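Long-range contact in regulatory protein AsnC (Escherichia coli, PDB 2CG4), which regulates transcription by binding DNA, activating the asnA gene and controlling its own gene, and represses gidA expression post-transcriptionally: residues 93-97 with 109-113. The protein carries 1 engineered substitution. Residues are numbered along the deposited sequence; the frame is centred on the assembly and turned at random.
Sequences DEVTE and IKVMC
Glu94 and Met112 open a run of three backbone hydrogen bonds that illustrates how an antiparallel pair absorbs an extra residue. Met112 N donates to Glu94 O at 2.9 Å, and Thr96 N reaches Lys110 O at 3.0 Å. The third bond is more bent at its acceptor: Lys110 N sits above the carbonyl plane of Glu97, 3.2 Å from its O. Between the Val95–Val111 and Glu97–Lys110 pairs the register slips by one, a beta bulge whose extra residue lies in strand 95-97, with Thr96 between the two pairs.

Packing is close on the buried face that carries Val95 and Val111. There Val95 CG1 meets Ile109 CB at 4.3 Å, CB of Val111 comes within 3.3 Å of Glu94 O, and Val111 rests on Leu119 of helix 116-127. On the opposite face, Glu97 and Lys110 run side by side, pointing the same way, their CB atoms 4.0 Å apart. Their charged ends do not touch: Glu97 OE1 bonds to Tyr99, Lys110 NZ to Tyr99 of the second subunit. Glu97 also pairs with a strand of that subunit, extending the sheet across the interface. Thr96 OG1, set between its backbone N and carbonyl carbon (chi1 54°), is thereby carried to 3.7 Å from Lys110 CB.

The watery end is looser. One water bridges Asp93 O and Met112 O; a second binds Met112 O and Glu94 OE1 weakly, while Glu94 OE2 forms a salt bridge with Lys126. The whole is a bulged beta hairpin of the Lrp/AsnC ligand-binding domain, an alpha/beta sandwich of the dimeric alpha-beta barrel type.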
loop_
_atom_site.group_PDB
_atom_site.type_symbol
_atom_site.label_atom_id
_atom_site.label_comp_id
_atom_site.label_asym_id
_atom_site.label_seq_id
_atom_site.Cartn_x
_atom_site.Cartn_y
_atom_site.Cartn_z
ATOM N N ASP A 93 -29.466 -9.205 1.644
ATOM C CA ASP A 93 -29.840 -9.652 0.304
ATOM C C ASP A 93 -28.997 -9.008 -0.796
ATOM O O ASP A 93 -28.924 -9.522 -1.908
ATOM C CB ASP A 93 -31.323 -9.365 0.042
ATOM C CG ASP A 93 -32.247 -10.228 0.890
ATOM O OD1 ASP A 93 -31.812 -11.324 1.325
ATOM O OD2 ASP A 93 -33.406 -9.801 1.118
ATOM N N GLU A 94 -28.380 -7.874 -0.480
ATOM C CA GLU A 94 -27.564 -7.141 -1.444
ATOM C C GLU A 94 -26.192 -7.804 -1.626
ATOM O O GLU A 94 -25.525 -7.624 -2.659
ATOM C CB GLU A 94 -27.421 -5.676 -1.010
ATOM C CG GLU A 94 -27.714 -5.442 0.469
ATOM C CD GLU A 94 -29.183 -5.170 0.759
ATOM O OE1 GLU A 94 -29.858 -4.578 -0.107
ATOM O OE2 GLU A 94 -29.662 -5.532 1.857
ATOM N N VAL A 95 -25.799 -8.586 -0.619
ATOM C CA VAL A 95 -24.614 -9.433 -0.687
ATOM C C VAL A 95 -24.927 -10.725 -1.420
ATOM O O VAL A 95 -25.573 -11.614 -0.848
ATOM C CB VAL A 95 -24.137 -9.836 0.709
ATOM C CG1 VAL A 95 -22.884 -10.682 0.604
ATOM C CG2 VAL A 95 -23.921 -8.603 1.601
ATOM N N THR A 96 -24.450 -10.836 -2.661
ATOM C CA THR A 96 -24.685 -12.003 -3.478
ATOM C C THR A 96 -23.566 -13.058 -3.411
ATOM O O THR A 96 -23.759 -14.206 -3.808
ATOM C CB THR A 96 -24.894 -11.611 -4.958
ATOM O OG1 THR A 96 -23.784 -10.825 -5.407
ATOM C CG2 THR A 96 -26.184 -10.815 -5.135
ATOM N N GLU A 97 -22.387 -12.672 -2.933
ATOM C CA GLU A 97 -21.248 -13.586 -2.932
ATOM C C GLU A 97 -20.353 -13.178 -1.800
ATOM O O GLU A 97 -20.373 -12.026 -1.380
ATOM C CB GLU A 97 -20.452 -13.477 -4.240
ATOM C CG GLU A 97 -21.262 -13.692 -5.494
ATOM C CD GLU A 97 -20.393 -13.774 -6.755
ATOM O OE1 GLU A 97 -19.190 -13.434 -6.690
ATOM O OE2 GLU A 97 -20.919 -14.173 -7.819
ATOM N N ILE A 109 -16.445 -9.569 -0.726
ATOM C CA ILE A 109 -17.848 -9.799 -1.026
ATOM C C ILE A 109 -18.241 -9.026 -2.268
ATOM O O ILE A 109 -17.628 -8.019 -2.595
ATOM C CB ILE A 109 -18.799 -9.378 0.144
ATOM C CG1 ILE A 109 -18.858 -7.858 0.268
ATOM C CG2 ILE A 109 -18.376 -10.030 1.468
ATOM C CD1 ILE A 109 -19.697 -7.349 1.457
ATOM N N LYS A 110 -19.260 -9.526 -2.961
ATOM C CA LYS A 110 -19.961 -8.758 -3.981
ATOM C C LYS A 110 -21.277 -8.246 -3.432
ATOM O O LYS A 110 -22.031 -9.010 -2.830
ATOM C CB LYS A 110 -20.239 -9.628 -5.194
ATOM C CG LYS A 110 -20.115 -8.905 -6.496
ATOM C CD LYS A 110 -20.775 -9.699 -7.590
ATOM C CE LYS A 110 -20.379 -9.178 -8.972
ATOM N NZ LYS A 110 -20.905 -10.096 -10.025
ATOM N N VAL A 111 -21.546 -6.954 -3.614
ATOM C CA VAL A 111 -22.895 -6.458 -3.416
ATOM C C VAL A 111 -23.449 -5.818 -4.677
ATOM O O VAL A 111 -22.737 -5.134 -5.407
ATOM C CB VAL A 111 -23.031 -5.552 -2.157
ATOM C CG1 VAL A 111 -21.802 -5.673 -1.279
ATOM C CG2 VAL A 111 -23.326 -4.110 -2.525
ATOM N N MET A 112 -24.725 -6.092 -4.930
ATOM C CA MET A 112 -25.425 -5.645 -6.125
ATOM C C MET A 112 -26.468 -4.615 -5.733
ATOM O O MET A 112 -27.376 -4.912 -4.954
ATOM C CB MET A 112 -26.115 -6.834 -6.783
ATOM C CG MET A 112 -25.161 -7.840 -7.391
ATOM S SD MET A 112 -24.218 -7.116 -8.738
ATOM C CE MET A 112 -25.497 -6.855 -9.958
ATOM N N CYS A 113 -26.330 -3.400 -6.255
ATOM C CA CYS A 113 -27.204 -2.291 -5.861
ATOM C C CYS A 113 -27.796 -1.566 -7.063
ATOM O O CYS A 113 -27.271 -1.643 -8.169
ATOM C CB CYS A 113 -26.446 -1.306 -4.973
ATOM S SG CYS A 113 -26.366 -1.808 -3.246
HETATM O O HOH W 1 -28.587 -7.849 -4.731
HETATM O O HOH W 2 -30.336 -4.751 -3.487
#